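PDB 3OYR: trans-isoprenyl diphosphate synthase from Caulobacter crescentus, which probably makes octaprenyl diphosphate, the precursor of quinone side chains, by adding five isopentenyl diphosphate units to farnesyl diphosphate. Local coordinates for residues N247-G255 with A279-F290; A216-A227 with Y313-F324. One frame throughout, in Å; residues are numbered along the deposited sequence. Where two conformers were deposited one is given.

Interaction 1: N247-G255 with A279-F290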
# COMPACT_ATOMS: atom_id res chain seq x y z
N ASN B 247 -13.02 -11.24 -16.11
CA ASN B 247 -13.80 -10.90 -17.29
C ASN B 247 -12.99 -10.40 -18.47
O ASN B 247 -12.30 -9.37 -18.39
CB ASN B 247 -14.91 -9.89 -16.94
CG ASN B 247 -15.94 -10.47 -15.98
OD1 ASN B 247 -16.30 -9.87 -14.96
ND2 ASN B 247 -16.38 -11.67 -16.29
N ALA B 248 -13.06 -11.15 -19.58
CA ALA B 248 -12.60 -10.66 -20.88
C ALA B 248 -13.35 -9.39 -21.20
O ALA B 248 -14.56 -9.32 -20.98
CB ALA B 248 -12.86 -11.72 -21.97
N GLY B 249 -12.65 -8.36 -21.68
CA GLY B 249 -13.30 -7.10 -22.02
C GLY B 249 -13.33 -6.02 -20.96
O GLY B 249 -13.91 -4.94 -21.18
N ASP B 250 -12.71 -6.28 -19.80
CA ASP B 250 -12.57 -5.25 -18.76
C ASP B 250 -11.94 -3.95 -19.28
O ASP B 250 -12.47 -2.89 -19.01
CB ASP B 250 -11.82 -5.76 -17.53
CG ASP B 250 -12.73 -6.46 -16.52
OD1 ASP B 250 -13.96 -6.49 -16.73
OD2 ASP B 250 -12.20 -6.99 -15.50
N ASP B 251 -10.84 -4.05 -20.05
CA ASP B 251 -10.16 -2.86 -20.60
C ASP B 251 -11.11 -2.08 -21.50
O ASP B 251 -11.29 -0.87 -21.32
CB ASP B 251 -8.89 -3.21 -21.41
CG ASP B 251 -7.79 -3.90 -20.56
OD1 ASP B 251 -7.73 -3.71 -19.32
OD2 ASP B 251 -6.98 -4.63 -21.16
N PHE B 252 -11.75 -2.79 -22.44
CA PHE B 252 -12.69 -2.17 -23.36
C PHE B 252 -13.86 -1.50 -22.62
O PHE B 252 -14.15 -0.33 -22.88
CB PHE B 252 -13.22 -3.16 -24.42
CG PHE B 252 -14.13 -2.51 -25.43
CD1 PHE B 252 -13.61 -1.70 -26.43
CD2 PHE B 252 -15.52 -2.68 -25.34
CE1 PHE B 252 -14.45 -1.06 -27.35
CE2 PHE B 252 -16.37 -2.06 -26.26
CZ PHE B 252 -15.83 -1.25 -27.27
N ARG B 253 -14.49 -2.22 -21.71
CA ARG B 253 -15.58 -1.65 -20.92
C ARG B 253 -15.17 -0.52 -19.93
O ARG B 253 -16.01 0.30 -19.58
CB ARG B 253 -16.39 -2.76 -20.23
CG ARG B 253 -17.42 -3.41 -21.15
CD ARG B 253 -18.22 -4.54 -20.49
NE ARG B 253 -17.60 -5.85 -20.71
CZ ARG B 253 -16.79 -6.46 -19.85
NH1 ARG B 253 -16.48 -5.89 -18.69
NH2 ARG B 253 -16.29 -7.65 -20.15
N GLU B 254 -13.90 -0.48 -19.53
CA GLU B 254 -13.36 0.64 -18.72
C GLU B 254 -13.00 1.85 -19.59
O GLU B 254 -12.74 2.94 -19.07
CB GLU B 254 -12.09 0.22 -17.94
CG GLU B 254 -12.33 -0.59 -16.68
CD GLU B 254 -11.22 -1.63 -16.40
OE1 GLU B 254 -11.56 -2.74 -15.92
OE2 GLU B 254 -10.02 -1.36 -16.65
N GLY B 255 -12.95 1.65 -20.90
CA GLY B 255 -12.52 2.70 -21.82
C GLY B 255 -11.01 2.87 -21.78
O GLY B 255 -10.48 3.96 -22.02
N ALA B 279 -17.39 4.67 -28.20
CA ALA B 279 -17.17 3.59 -27.23
C ALA B 279 -16.06 3.84 -26.22
O ALA B 279 -16.14 3.36 -25.09
CB ALA B 279 -16.93 2.27 -27.96
N ILE B 280 -15.03 4.59 -26.62
CA ILE B 280 -13.84 4.79 -25.78
C ILE B 280 -13.67 6.23 -25.30
O ILE B 280 -13.51 6.48 -24.10
CB ILE B 280 -12.54 4.32 -26.50
CG1 ILE B 280 -12.65 2.85 -26.94
CG2 ILE B 280 -11.29 4.58 -25.64
CD1 ILE B 280 -12.52 1.81 -25.83
N GLY B 281 -13.70 7.17 -26.24
CA GLY B 281 -13.50 8.59 -25.96
C GLY B 281 -14.62 9.19 -25.13
O GLY B 281 -14.37 9.85 -24.12
N ARG B 282 -15.86 8.96 -25.56
CA ARG B 282 -17.03 9.39 -24.80
C ARG B 282 -17.54 8.26 -23.89
O ARG B 282 -18.32 8.51 -22.97
CB ARG B 282 -18.15 9.86 -25.73
CG ARG B 282 -17.77 10.98 -26.68
CD ARG B 282 -19.01 11.62 -27.26
NE ARG B 282 -18.99 11.63 -28.73
CZ ARG B 282 -19.65 10.77 -29.49
NH1 ARG B 282 -20.40 9.82 -28.95
NH2 ARG B 282 -19.56 10.86 -30.81
N ARG B 283 -17.08 7.04 -24.18
CA ARG B 283 -17.32 5.83 -23.37
C ARG B 283 -18.79 5.37 -23.26
O ARG B 283 -19.24 4.90 -22.21
CB ARG B 283 -16.65 5.95 -21.99
CG ARG B 283 -15.92 4.70 -21.55
CD ARG B 283 -15.07 4.97 -20.32
NE ARG B 283 -15.87 5.14 -19.11
CZ ARG B 283 -16.34 4.15 -18.36
NH1 ARG B 283 -17.05 4.41 -17.28
NH2 ARG B 283 -16.10 2.88 -18.68
N GLU B 284 -19.52 5.51 -24.38
CA GLU B 284 -20.93 5.12 -24.47
C GLU B 284 -21.03 3.72 -25.05
O GLU B 284 -20.59 3.48 -26.18
CB GLU B 284 -21.70 6.12 -25.34
CG GLU B 284 -21.50 7.59 -24.94
CD GLU B 284 -22.17 8.56 -25.89
OE1 GLU B 284 -23.40 8.43 -26.11
OE2 GLU B 284 -21.49 9.47 -26.41
N GLN B 285 -21.61 2.79 -24.29
CA GLN B 285 -21.47 1.36 -24.59
C GLN B 285 -22.66 0.44 -24.30
O GLN B 285 -23.51 0.73 -23.45
CB GLN B 285 -20.26 0.78 -23.87
CG GLN B 285 -18.95 0.97 -24.60
CD GLN B 285 -17.81 0.29 -23.91
OE1 GLN B 285 -17.98 -0.76 -23.29
NE2 GLN B 285 -16.63 0.88 -24.01
N THR B 286 -22.70 -0.67 -25.04
CA THR B 286 -23.48 -1.86 -24.70
C THR B 286 -22.54 -3.06 -24.74
O THR B 286 -21.32 -2.90 -24.93
CB THR B 286 -24.65 -2.10 -25.69
OG1 THR B 286 -24.20 -1.87 -27.03
CG2 THR B 286 -25.83 -1.19 -25.36
N GLU B 287 -23.09 -4.25 -24.56
CA GLU B 287 -22.32 -5.49 -24.67
C GLU B 287 -21.94 -5.79 -26.12
O GLU B 287 -20.90 -6.42 -26.37
CB GLU B 287 -23.11 -6.65 -24.09
CG GLU B 287 -23.34 -6.56 -22.60
CD GLU B 287 -24.48 -7.45 -22.14
OE1 GLU B 287 -25.64 -7.16 -22.49
OE2 GLU B 287 -24.20 -8.44 -21.42
N ALA B 288 -22.78 -5.35 -27.06
CA ALA B 288 -22.57 -5.53 -28.50
C ALA B 288 -21.32 -4.81 -29.02
O ALA B 288 -20.69 -5.27 -29.97
CB ALA B 288 -23.81 -5.09 -29.28
N ASP B 289 -21.00 -3.68 -28.40
CA ASP B 289 -19.79 -2.91 -28.73
C ASP B 289 -18.51 -3.72 -28.49
O ASP B 289 -17.55 -3.61 -29.27
CB ASP B 289 -19.74 -1.58 -27.96
CG ASP B 289 -20.78 -0.56 -28.45
OD1 ASP B 289 -21.61 -0.13 -27.63
OD2 ASP B 289 -20.76 -0.19 -29.64
N PHE B 290 -18.49 -4.53 -27.43
CA PHE B 290 -17.34 -5.39 -27.13
C PHE B 290 -17.13 -6.48 -28.19
O PHE B 290 -16.00 -6.68 -28.64
CB PHE B 290 -17.37 -5.99 -25.71
CG PHE B 290 -16.28 -7.01 -25.47
CD1 PHE B 290 -14.93 -6.65 -25.57
CD2 PHE B 290 -16.59 -8.33 -25.18
CE1 PHE B 290 -13.92 -7.60 -25.39
CE2 PHE B 290 -15.59 -9.28 -24.98
CZ PHE B 290 -14.25 -8.92 -25.09
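The ring of F252 is a knob pushed into a hole lined by A279, I280, D289 and F290. Its CG lies anti to the backbone N (chi1 -176°), which sends the ring off the short helix 250-254 and between the ends of two helices. CZ meets CB of A279 at 3.8 Å, CD1 meets CD1 of I280 at 3.7 Å, and the CD2 and CE2 side packs against the backbone and CB of F290. F252 CD2 lies at the rim of the F290 ring, near its plane, and G249 CA sits over that ring's face, 3.9 Å from the centroid in a CH-pi contact. G249 has positive phi, and a CB there would collide with the carbonyl oxygen of A248 and press on this ring; it is also the N-cap of helix 250-254. Y237 of helix 211-238 touches the side chains of both phenylalanines.

Toward the polar edge, Q285 NE2 stands over one face of F252, offset to the rim, with amide and ring planes 22° apart. This NE2 gives a nearly straight bond to F252 O (3.0 Å), and its other N-H goes to A279 O (2.7 Å), so two carbonyls fix the rotation of the amide. F252 O is gripped from opposite faces of its carbonyl plane, by Q285 NE2 and by G255 N. R283 lays its CD against CA of G255 at 3.7 Å, just where a CB on that glycine would clash. G255 ends the helix in a Schellman motif. E254 forms a salt bridge with K256 and lies beside D109, a calcium ligand of the DDxxD motif. The contact lies beside the calcium site of the all-helical isoprenoid synthase fold and packs helix 250-254 against the end of helix 273-281 and the start of helix 287-299.

Interaction 2: A216-A227 with Y313-F324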
# COMPACT_ATOMS: atom_id res chain seq x y z
N ALA B 216 21.76 -9.05 -14.59
CA ALA B 216 21.30 -10.00 -15.61
C ALA B 216 19.90 -10.55 -15.30
O ALA B 216 19.03 -10.62 -16.17
CB ALA B 216 22.28 -11.14 -15.76
N LEU B 217 19.69 -10.90 -14.04
CA LEU B 217 18.44 -11.45 -13.59
C LEU B 217 17.33 -10.42 -13.57
O LEU B 217 16.19 -10.71 -13.96
CB LEU B 217 18.62 -12.14 -12.22
CG LEU B 217 19.04 -13.59 -12.46
CD1 LEU B 217 19.74 -14.18 -11.22
CD2 LEU B 217 17.83 -14.45 -12.90
N ARG B 218 17.67 -9.21 -13.13
CA ARG B 218 16.80 -8.06 -13.27
C ARG B 218 16.35 -7.86 -14.72
O ARG B 218 15.15 -7.71 -14.98
CB ARG B 218 17.48 -6.79 -12.78
CG ARG B 218 16.57 -5.61 -12.91
CD ARG B 218 17.14 -4.29 -12.46
NE ARG B 218 16.11 -3.28 -12.71
CZ ARG B 218 15.01 -3.11 -11.98
NH1 ARG B 218 14.75 -3.83 -10.89
NH2 ARG B 218 14.16 -2.18 -12.35
N ASP B 219 17.31 -7.88 -15.64
CA ASP B 219 17.07 -7.79 -17.09
C ASP B 219 16.09 -8.87 -17.56
O ASP B 219 15.22 -8.60 -18.38
CB ASP B 219 18.43 -7.93 -17.81
CG ASP B 219 18.41 -7.50 -19.28
OD1 ASP B 219 17.45 -6.82 -19.73
OD2 ASP B 219 19.39 -7.85 -19.99
N TYR B 220 16.26 -10.10 -17.06
CA TYR B 220 15.39 -11.22 -17.38
C TYR B 220 13.96 -10.90 -16.95
O TYR B 220 13.04 -11.01 -17.74
CB TYR B 220 15.88 -12.56 -16.75
CG TYR B 220 14.83 -13.64 -16.83
CD1 TYR B 220 14.65 -14.38 -18.00
CD2 TYR B 220 13.96 -13.89 -15.75
CE1 TYR B 220 13.66 -15.35 -18.10
CE2 TYR B 220 12.97 -14.86 -15.86
CZ TYR B 220 12.83 -15.59 -17.02
OH TYR B 220 11.84 -16.53 -17.12
N GLY B 221 13.79 -10.50 -15.69
CA GLY B 221 12.47 -10.23 -15.14
C GLY B 221 11.77 -9.05 -15.81
O GLY B 221 10.57 -9.14 -16.08
N LEU B 222 12.50 -7.97 -16.10
CA LEU B 222 11.90 -6.79 -16.74
C LEU B 222 11.33 -7.16 -18.11
O LEU B 222 10.15 -6.90 -18.42
CB LEU B 222 12.94 -5.66 -16.86
CG LEU B 222 12.47 -4.21 -17.00
CD1 LEU B 222 12.04 -3.88 -18.42
CD2 LEU B 222 11.37 -3.88 -16.02
N ASN B 223 12.17 -7.78 -18.93
CA ASN B 223 11.71 -8.26 -20.23
C ASN B 223 10.61 -9.31 -20.15
O ASN B 223 9.66 -9.26 -20.95
CB ASN B 223 12.89 -8.70 -21.11
CG ASN B 223 13.76 -7.55 -21.51
OD1 ASN B 223 13.37 -6.71 -22.33
ND2 ASN B 223 14.95 -7.49 -20.94
N LEU B 224 10.71 -10.23 -19.18
CA LEU B 224 9.62 -11.21 -18.98
C LEU B 224 8.30 -10.50 -18.68
O LEU B 224 7.27 -10.85 -19.23
CB LEU B 224 9.94 -12.21 -17.87
CG LEU B 224 8.84 -13.28 -17.79
CD1 LEU B 224 9.34 -14.60 -18.22
CD2 LEU B 224 8.26 -13.38 -16.43
N GLY B 225 8.36 -9.47 -17.84
CA GLY B 225 7.16 -8.73 -17.46
C GLY B 225 6.52 -7.94 -18.58
O GLY B 225 5.29 -7.88 -18.65
N LEU B 226 7.32 -7.34 -19.44
CA LEU B 226 6.78 -6.68 -20.65
C LEU B 226 6.02 -7.67 -21.55
O LEU B 226 4.85 -7.45 -21.89
CB LEU B 226 7.90 -5.95 -21.41
CG LEU B 226 8.52 -4.77 -20.63
CD1 LEU B 226 9.76 -4.25 -21.30
CD2 LEU B 226 7.51 -3.66 -20.49
N ALA B 227 6.67 -8.80 -21.86
CA ALA B 227 6.04 -9.90 -22.61
C ALA B 227 4.75 -10.31 -21.93
O ALA B 227 3.69 -10.41 -22.59
CB ALA B 227 7.01 -11.12 -22.71
N TYR B 313 10.09 -9.44 -26.60
CA TYR B 313 10.49 -9.25 -25.20
C TYR B 313 10.87 -10.57 -24.55
O TYR B 313 11.86 -10.62 -23.81
CB TYR B 313 9.41 -8.50 -24.40
CG TYR B 313 9.38 -7.02 -24.73
CD1 TYR B 313 8.31 -6.46 -25.41
CD2 TYR B 313 10.44 -6.20 -24.38
CE1 TYR B 313 8.28 -5.10 -25.71
CE2 TYR B 313 10.44 -4.84 -24.70
CZ TYR B 313 9.35 -4.31 -25.35
OH TYR B 313 9.32 -2.98 -25.67
N ALA B 314 10.15 -11.65 -24.88
CA ALA B 314 10.52 -12.98 -24.37
C ALA B 314 11.90 -13.44 -24.82
O ALA B 314 12.62 -14.06 -24.03
CB ALA B 314 9.49 -14.00 -24.72
N ASP B 315 12.27 -13.14 -26.07
CA ASP B 315 13.63 -13.41 -26.59
C ASP B 315 14.68 -12.64 -25.82
O ASP B 315 15.76 -13.17 -25.52
CB ASP B 315 13.74 -13.07 -28.11
CG ASP B 315 12.88 -13.98 -28.97
OD1 ASP B 315 12.43 -15.04 -28.48
OD2 ASP B 315 12.64 -13.64 -30.15
N LYS B 316 14.37 -11.38 -25.52
CA LYS B 316 15.26 -10.52 -24.73
C LYS B 316 15.42 -11.12 -23.32
O LYS B 316 16.54 -11.19 -22.80
CB LYS B 316 14.71 -9.09 -24.64
CG LYS B 316 14.84 -8.26 -25.94
CD LYS B 316 14.03 -6.97 -25.84
CE LYS B 316 14.21 -6.09 -27.08
NZ LYS B 316 15.15 -4.96 -26.87
N ALA B 317 14.32 -11.60 -22.73
CA ALA B 317 14.39 -12.26 -21.40
C ALA B 317 15.30 -13.49 -21.43
O ALA B 317 16.16 -13.64 -20.56
CB ALA B 317 13.01 -12.61 -20.85
N LYS B 318 15.14 -14.34 -22.45
CA LYS B 318 15.98 -15.53 -22.58
C LYS B 318 17.45 -15.16 -22.81
O LYS B 318 18.32 -15.75 -22.21
CB LYS B 318 15.47 -16.43 -23.69
CG LYS B 318 14.06 -16.93 -23.51
CD LYS B 318 13.50 -17.50 -24.79
CE LYS B 318 13.65 -19.00 -24.84
NZ LYS B 318 12.88 -19.58 -25.98
N ALA B 319 17.71 -14.14 -23.63
CA ALA B 319 19.08 -13.70 -23.90
C ALA B 319 19.72 -13.04 -22.69
O ALA B 319 20.93 -13.12 -22.51
CB ALA B 319 19.12 -12.76 -25.17
N ALA B 320 18.90 -12.40 -21.85
CA ALA B 320 19.41 -11.85 -20.57
C ALA B 320 20.11 -12.86 -19.64
O ALA B 320 20.93 -12.47 -18.81
CB ALA B 320 18.30 -11.14 -19.82
N LEU B 321 19.80 -14.15 -19.78
CA LEU B 321 20.41 -15.20 -18.94
C LEU B 321 21.69 -15.86 -19.49
O LEU B 321 22.25 -16.75 -18.85
CB LEU B 321 19.39 -16.29 -18.64
CG LEU B 321 18.10 -15.85 -17.94
CD1 LEU B 321 17.18 -17.04 -17.85
CD2 LEU B 321 18.39 -15.29 -16.55
N ALA B 322 22.15 -15.39 -20.66
CA ALA B 322 23.30 -15.94 -21.37
C ALA B 322 24.53 -16.23 -20.52
O ALA B 322 25.22 -17.22 -20.78
CB ALA B 322 23.70 -15.02 -22.52
N MET B 323 24.83 -15.37 -19.54
CA MET B 323 26.01 -15.53 -18.68
C MET B 323 25.89 -16.71 -17.70
O MET B 323 26.88 -17.13 -17.09
CB MET B 323 26.32 -14.23 -17.90
CG MET B 323 25.45 -13.98 -16.64
SD MET B 323 25.97 -12.63 -15.54
CE MET B 323 27.48 -13.32 -14.83
N PHE B 324 24.68 -17.23 -17.52
CA PHE B 324 24.49 -18.31 -16.56
C PHE B 324 24.78 -19.67 -17.20
O PHE B 324 24.63 -19.81 -18.41
CB PHE B 324 23.09 -18.25 -15.95
CG PHE B 324 22.90 -17.06 -15.05
CD1 PHE B 324 22.23 -15.92 -15.51
CD2 PHE B 324 23.39 -17.08 -13.74
CE1 PHE B 324 22.07 -14.82 -14.68
CE2 PHE B 324 23.22 -15.98 -12.91
CZ PHE B 324 22.56 -14.84 -13.38
O HOH W 1 21.49 -9.10 -19.34
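With CG of Y313 anti to its carbonyl carbon (chi1 -75°) and that of L226 likewise (chi1 -65°), the tyrosine ring comes to lie under the leucine: L226 CB stands over one face, 3.9 Å from the centroid, and L226 CD1 reaches Y313 CE2 at 3.5 Å. N223 OD1 meets the edge of the same ring, 3.6 Å from CD2, and also lies against the CB and CD of K316. N223 ND2 turns back to D219 O (2.8 Å), pinning the amide to its own helix. Cut back to an alanine, N223 would lose its bond to D219 O and is likely to leave the edge of Y313 and the flank of K316 without their amide neighbour.

Midway, small residues allow close approach: the axes pass 7.6 Å apart, nearly antiparallel, and A317 CB rests on the backbone of Y220 and L224. The Y220 ring turns its edge to A317 O, while L321 packs its methyls on CB and CD1. At the far end L217 CD1 touches CZ of F324 at 3.6 Å, and A216 CB approaches both F324 and M323. A water donates to D219 OD2 and, weakly, to A320 O.

Helix 328-342 flanks the pair, accepting Y220 OH at L333 O and pairing D338 with K318; helices 68-79 and 181-206 border L217 in the helical bundle.

From the N terminus, after the earlier helices, the chain reaches helix 211-238, whose 216-227 portion is one half of interaction 2. That helix runs on to D232 and D236 of the second calcium site before the chain reaches 247-255. Interaction 1 then closes a short loop of 23 residues, returning at 279-290. The chain continues through helix 287-299 into helix 302-320, where 313-324 closes interaction 2 across 85 residues. The smaller loop therefore lies wholly within the larger one, without crossing it. The contact centres are 34 Å apart, on opposite sides of the chain's centre. Interaction 1 joins helix 250-254, beside the calcium site, to helices 273-281 and 287-299; interaction 2 joins helices 211-238 and 302-320.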